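Local coordinates for protein dihydroorotase (PDB 6L0A) that catalyses the reversible, zinc-dependent interconversion of N-carbamoyl-L-aspartate and dihydroorotate, the third step of de novo pyrimidine biosynthesis in yeast, at residues N237-K240 against A241-A245; S185-K188 against T189-I193. One frame throughout, in Å; residues are numbered along the deposited sequence.

Contact 1 of 2, residues N237-K240 against A241-A245; sequences NDKK and ALVKA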
ATOM      1  N   ASN C 237       6.958 -13.137   4.801  1.00 19.11           N
ATOM      2  CA  ASN C 237       6.606 -14.488   5.246  1.00 20.24           C
ATOM      3  C   ASN C 237       5.504 -15.089   4.381  1.00 20.59           C
ATOM      4  O   ASN C 237       5.478 -16.305   4.149  1.00 19.54           O
ATOM      5  CB  ASN C 237       6.169 -14.462   6.715  1.00 22.76           C
ATOM      6  CG  ASN C 237       5.643 -15.811   7.210  1.00 34.00           C
ATOM      7  OD1 ASN C 237       6.414 -16.750   7.439  1.00 34.67           O
ATOM      8  ND2 ASN C 237       4.327 -15.906   7.396  1.00 31.66           N
ATOM      9  N   ASP C 238       4.577 -14.261   3.909  1.00 17.92           N
ATOM     10  CA  ASP C 238       3.555 -14.740   2.988  1.00 15.56           C
ATOM     11  C   ASP C 238       4.160 -15.105   1.640  1.00 16.36           C
ATOM     12  O   ASP C 238       3.916 -16.198   1.116  1.00 18.69           O
ATOM     13  CB  ASP C 238       2.473 -13.675   2.825  1.00 14.84           C
ATOM     14  CG  ASP C 238       1.824 -13.327   4.128  1.00 16.06           C
ATOM     15  OD1 ASP C 238       1.274 -14.258   4.754  1.00 18.45           O
ATOM     16  OD2 ASP C 238       1.857 -12.135   4.529  1.00 16.63           O
ATOM     17  N   LYS C 239       4.958 -14.207   1.059  1.00 16.11           N
ATOM     18  CA  LYS C 239       5.579 -14.532  -0.217  1.00 18.42           C
ATOM     19  C   LYS C 239       6.407 -15.811  -0.116  1.00 21.19           C
ATOM     20  O   LYS C 239       6.426 -16.617  -1.057  1.00 16.99           O
ATOM     21  CB  LYS C 239       6.440 -13.373  -0.713  1.00 17.29           C
ATOM     22  CG  LYS C 239       7.135 -13.690  -2.026  1.00 18.66           C
ATOM     23  CD  LYS C 239       7.881 -12.489  -2.587  1.00 22.15           C
ATOM     24  CE  LYS C 239       9.330 -12.501  -2.143  1.00 31.78           C
ATOM     25  NZ  LYS C 239      10.136 -11.580  -2.986  1.00 34.22           N
ATOM     26  N   LYS C 240       7.087 -16.018   1.025  1.00 17.48           N
ATOM     27  CA  LYS C 240       7.846 -17.253   1.235  1.00 22.26           C
ATOM     28  C   LYS C 240       6.944 -18.473   1.135  1.00 19.96           C
ATOM     29  O   LYS C 240       7.306 -19.468   0.494  1.00 20.74           O
ATOM     30  CB  LYS C 240       8.554 -17.227   2.599  1.00 22.44           C
ATOM     31  CG  LYS C 240       8.778 -18.619   3.265  1.00 27.08           C
ATOM     32  CD  LYS C 240      10.079 -18.659   4.088  1.00 36.25           C
ATOM     33  CE  LYS C 240      10.063 -19.661   5.268  1.00 28.33           C
ATOM     34  NZ  LYS C 240       9.168 -20.856   5.112  1.00 35.28           N
ATOM     35  N   ALA C 241       5.769 -18.422   1.780  1.00 17.66           N
ATOM     36  CA  ALA C 241       4.841 -19.543   1.731  1.00 17.43           C
ATOM     37  C   ALA C 241       4.321 -19.765   0.317  1.00 20.54           C
ATOM     38  O   ALA C 241       4.164 -20.913  -0.113  1.00 18.00           O
ATOM     39  CB  ALA C 241       3.675 -19.317   2.698  1.00 16.44           C
ATOM     40  N   LEU C 242       4.039 -18.679  -0.423  1.00 16.96           N
ATOM     41  CA  LEU C 242       3.508 -18.829  -1.777  1.00 16.80           C
ATOM     42  C   LEU C 242       4.527 -19.469  -2.709  1.00 19.01           C
ATOM     43  O   LEU C 242       4.176 -20.324  -3.525  1.00 20.03           O
ATOM     44  CB  LEU C 242       3.082 -17.476  -2.350  1.00 15.29           C
ATOM     45  CG  LEU C 242       2.068 -16.667  -1.544  1.00 14.12           C
ATOM     46  CD1 LEU C 242       1.834 -15.319  -2.200  1.00 11.93           C
ATOM     47  CD2 LEU C 242       0.746 -17.409  -1.434  1.00 13.93           C
ATOM     48  N   VAL C 243       5.783 -19.019  -2.647  1.00 20.07           N
ATOM     49  CA  VAL C 243       6.796 -19.575  -3.538  1.00 19.78           C
ATOM     50  C   VAL C 243       7.017 -21.050  -3.226  1.00 18.19           C
ATOM     51  O   VAL C 243       7.126 -21.877  -4.140  1.00 23.22           O
ATOM     52  CB  VAL C 243       8.097 -18.753  -3.453  1.00 19.36           C
ATOM     53  CG1 VAL C 243       9.242 -19.499  -4.109  1.00 17.89           C
ATOM     54  CG2 VAL C 243       7.906 -17.392  -4.141  1.00 19.06           C
ATOM     55  N   LYS C 244       7.022 -21.417  -1.935  1.00 21.47           N
ATOM     56  CA  LYS C 244       7.203 -22.821  -1.567  1.00 24.51           C
ATOM     57  C   LYS C 244       6.031 -23.672  -2.043  1.00 25.74           C
ATOM     58  O   LYS C 244       6.221 -24.815  -2.480  1.00 23.55           O
ATOM     59  CB  LYS C 244       7.390 -22.970  -0.053  1.00 25.06           C
ATOM     60  CG  LYS C 244       8.840 -22.807   0.418  1.00 32.60           C
ATOM     61  CD  LYS C 244       9.081 -23.459   1.787  1.00 39.36           C
ATOM     62  CE  LYS C 244       9.992 -24.681   1.677  1.00 41.25           C
ATOM     63  NZ  LYS C 244      11.425 -24.325   1.437  1.00 48.88           N
ATOM     64  N   ALA C 245       4.810 -23.137  -1.953  1.00 21.34           N
ATOM     65  CA  ALA C 245       3.655 -23.857  -2.482  1.00 19.94           C
ATOM     66  C   ALA C 245       3.759 -24.018  -3.992  1.00 19.82           C
ATOM     67  O   ALA C 245       3.470 -25.096  -4.530  1.00 22.13           O
ATOM     68  CB  ALA C 245       2.358 -23.133  -2.101  1.00 19.10           C
TER
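Leu242 N reaches Asp238 O at 2.9 Å, almost in line with the carbonyl, one of four backbone hydrogen bonds that tie residues 237-240 to 241-245, each an i to i+4 link of one alpha-helix. Ala241 N meets Asn237 O at 3.2 Å with the donor tilted 34° from the carbonyl plane. Val243 N to Lys239 O and Lys244 N to Lys240 O complete the set.

Apolar side chains pack on the same carbonyls. Leu242 has CG anti to its carbonyl carbon (chi1 -56°), which sets that branch point 3.3 Å from Asp238 O; its far end belongs to the interior, where it meets Ile187, His213 and Leu214. Val243 CG2 lies 3.5 Å from Lys239 O and touches Lys239 CG more loosely, at 4.3 Å. Ala241, with only a methyl group, suits the close approach to Glu184 of the neighbouring helix.

Among the charged residues, Lys240 and Lys244 are exposed. Lys240 bends toward Lys244, one turn on, its NZ coming 4.2 Å from Lys244 CD; with the two NZ atoms 5.5 Å apart, the like charges would be expected to repel weakly. Asp238 and Lys239 instead link the helix to neighbouring parts of the chain: the carboxylate accepts bonds from the backbone N of Glu184 and of Leu235, while Lys239 NZ binds Phe215 O. The whole is an amphipathic helix, 236-246, of the TIM-barrel-like fold of the amidohydrolases.

Contact 2 of 2, residues S185-K188 against T189-I193; sequences SAIK and TIEDI
Thr189 and Ile190 pack back onto Ser185 and Ala186 within helix 184-193, the helix of a beta-alpha-beta unit between parallel strands 175-178 and 205-209. The tight part faces the barrel and helix 156-170. Ile190 N gives Ala186 O a nearly straight bond, 2.9 Å long with an angle of 171° at the hydrogen, and Ile190 CG1 rests 3.3 Å from that same oxygen. Ile187 and Ile190 suit this face because their branched apolar chains give broad contact with Phe253; Ile190 also meets Val205 and Ala207. Ala186 touches Cys181 and Glu157 of helix 156-170, where a single methyl suits the tight spot, and buried Thr189 packs on Leu161 and Lys165 of that helix.

Toward solvent the packing thins. Exposed Lys188 extends away, keeping just its CB near the backbone of Thr189. Glu191 crosses Ile187 obliquely, its carboxylate carbon CD 4.2 Å from Ile187 CG2, while its CB and CG lie close to Ile187 O. Asp192, exposed, folds back over Lys188 O, to which its own N bonds at 2.9 Å; OD1 lies 3.2 Å from that oxygen, two acceptors that should repel slightly.

Ser185 OG is held by Glu158. One turn on, Thr189 OG1, anti to its own carbonyl carbon (chi1 -71°), points back toward Ser185 O, and one water joins the turn, donating to Ser185 O at 2.8 Å and lying 3.1 Å from Thr189 OG1.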
ATOM      1  N   SER C 185      -1.581 -18.021   5.661  1.00 18.18           N
ATOM      2  CA  SER C 185      -2.774 -18.613   6.254  1.00 20.67           C
ATOM      3  C   SER C 185      -3.575 -19.382   5.218  1.00 22.84           C
ATOM      4  O   SER C 185      -4.051 -20.491   5.489  1.00 20.87           O
ATOM      5  CB  SER C 185      -3.643 -17.534   6.904  1.00 21.12           C
ATOM      6  OG  SER C 185      -3.029 -17.048   8.079  1.00 30.41           O
ATOM      7  N   ALA C 186      -3.743 -18.806   4.021  1.00 17.87           N
ATOM      8  CA  ALA C 186      -4.503 -19.493   2.984  1.00 17.22           C
ATOM      9  C   ALA C 186      -3.788 -20.752   2.518  1.00 18.88           C
ATOM     10  O   ALA C 186      -4.435 -21.783   2.295  1.00 17.84           O
ATOM     11  CB  ALA C 186      -4.759 -18.562   1.800  1.00 16.50           C
ATOM     12  N   ILE C 187      -2.460 -20.687   2.353  1.00 17.43           N
ATOM     13  CA  ILE C 187      -1.701 -21.866   1.929  1.00 21.83           C
ATOM     14  C   ILE C 187      -1.900 -23.009   2.920  1.00 21.47           C
ATOM     15  O   ILE C 187      -2.156 -24.158   2.530  1.00 21.93           O
ATOM     16  CB  ILE C 187      -0.209 -21.524   1.762  1.00 17.32           C
ATOM     17  CG1 ILE C 187       0.014 -20.540   0.608  1.00 16.07           C
ATOM     18  CG2 ILE C 187       0.609 -22.790   1.513  1.00 21.60           C
ATOM     19  CD1 ILE C 187      -0.728 -20.910  -0.679  1.00 17.41           C
ATOM     20  N   LYS C 188      -1.789 -22.711   4.219  1.00 22.34           N
ATOM     21  CA  LYS C 188      -1.996 -23.737   5.240  1.00 22.61           C
ATOM     22  C   LYS C 188      -3.389 -24.342   5.148  1.00 21.41           C
ATOM     23  O   LYS C 188      -3.563 -25.552   5.331  1.00 21.98           O
ATOM     24  CB  LYS C 188      -1.796 -23.152   6.634  1.00 23.37           C
ATOM     25  CG  LYS C 188      -0.376 -22.894   7.032  1.00 27.25           C
ATOM     26  CD  LYS C 188      -0.356 -22.654   8.533  1.00 30.55           C
ATOM     27  CE  LYS C 188       0.912 -22.004   8.973  1.00 36.95           C
ATOM     28  NZ  LYS C 188       0.863 -21.759  10.440  1.00 33.83           N
ATOM     29  N   THR C 189      -4.400 -23.517   4.890  1.00 20.94           N
ATOM     30  CA  THR C 189      -5.762 -24.036   4.824  1.00 21.77           C
ATOM     31  C   THR C 189      -5.956 -24.936   3.606  1.00 23.41           C
ATOM     32  O   THR C 189      -6.560 -26.013   3.722  1.00 22.60           O
ATOM     33  CB  THR C 189      -6.760 -22.881   4.828  1.00 20.54           C
ATOM     34  OG1 THR C 189      -6.767 -22.284   6.129  1.00 22.50           O
ATOM     35  CG2 THR C 189      -8.182 -23.373   4.499  1.00 20.87           C
ATOM     36  N   ILE C 190      -5.437 -24.528   2.438  1.00 19.92           N
ATOM     37  CA  ILE C 190      -5.511 -25.386   1.254  1.00 20.36           C
ATOM     38  C   ILE C 190      -4.755 -26.687   1.501  1.00 22.55           C
ATOM     39  O   ILE C 190      -5.193 -27.768   1.090  1.00 24.30           O
ATOM     40  CB  ILE C 190      -4.970 -24.653   0.012  1.00 19.02           C
ATOM     41  CG1 ILE C 190      -5.789 -23.389  -0.259  1.00 16.65           C
ATOM     42  CG2 ILE C 190      -4.971 -25.575  -1.220  1.00 18.54           C
ATOM     43  CD1 ILE C 190      -7.242 -23.673  -0.578  1.00 20.28           C
ATOM     44  N   GLU C 191      -3.610 -26.604   2.182  1.00 19.65           N
ATOM     45  CA  GLU C 191      -2.830 -27.808   2.450  1.00 25.31           C
ATOM     46  C   GLU C 191      -3.595 -28.766   3.353  1.00 29.48           C
ATOM     47  O   GLU C 191      -3.609 -29.982   3.120  1.00 30.94           O
ATOM     48  CB  GLU C 191      -1.485 -27.426   3.065  1.00 27.37           C
ATOM     49  CG  GLU C 191      -0.402 -27.132   2.025  1.00 32.71           C
ATOM     50  CD  GLU C 191       0.931 -26.802   2.660  1.00 36.76           C
ATOM     51  OE1 GLU C 191       0.936 -26.331   3.818  1.00 40.87           O
ATOM     52  OE2 GLU C 191       1.970 -27.006   1.999  1.00 43.75           O
ATOM     53  N   ASP C 192      -4.285 -28.234   4.357  1.00 25.03           N
ATOM     54  CA  ASP C 192      -4.992 -29.089   5.295  1.00 32.40           C
ATOM     55  C   ASP C 192      -6.286 -29.652   4.718  1.00 31.22           C
ATOM     56  O   ASP C 192      -6.646 -30.795   5.017  1.00 30.37           O
ATOM     57  CB  ASP C 192      -5.248 -28.324   6.587  1.00 34.98           C
ATOM     58  CG  ASP C 192      -3.977 -28.072   7.335  1.00 42.67           C
ATOM     59  OD1 ASP C 192      -3.916 -27.092   8.107  1.00 42.59           O
ATOM     60  OD2 ASP C 192      -3.013 -28.852   7.118  1.00 51.70           O
ATOM     61  N   ILE C 193      -6.991 -28.891   3.878  1.00 25.11           N
ATOM     62  CA  ILE C 193      -8.120 -29.453   3.144  1.00 24.60           C
ATOM     63  C   ILE C 193      -7.660 -30.639   2.302  1.00 28.17           C
ATOM     64  O   ILE C 193      -8.406 -31.609   2.121  1.00 29.77           O
ATOM     65  CB  ILE C 193      -8.780 -28.355   2.280  1.00 24.99           C
ATOM     66  CG1 ILE C 193      -9.456 -27.318   3.179  1.00 20.92           C
ATOM     67  CG2 ILE C 193      -9.780 -28.939   1.302  1.00 21.77           C
ATOM     68  CD1 ILE C 193     -10.156 -26.191   2.397  1.00 22.80           C
TER
HETATM   69  O   HOH W   1      -4.699 -21.259   8.124  1.00 38.18           O

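Overall arrangement
Contact 2, on helix 184-193, comes first along the chain, and contact 1, on helix 236-246, follows; their centres are 12 Å apart. The two helices pack side by side: Leu242 CD2 lies 3.8 Å from Ile187 CG1, and Ala245 CB lies 4.0 Å from Ile187 CG2. Strand 175-178, before the first helix, and strand 253-255, after the second, belong to one parallel sheet with 133-136 and 205-209; both helices lie in the layer outside the barrel. Neither contact reaches the metal site: a zinc ion is about 13 Å from the side chains of Leu242 and Ala186, while that of His180, a zinc ligand, is about 8 Å and 9 Å from theirs.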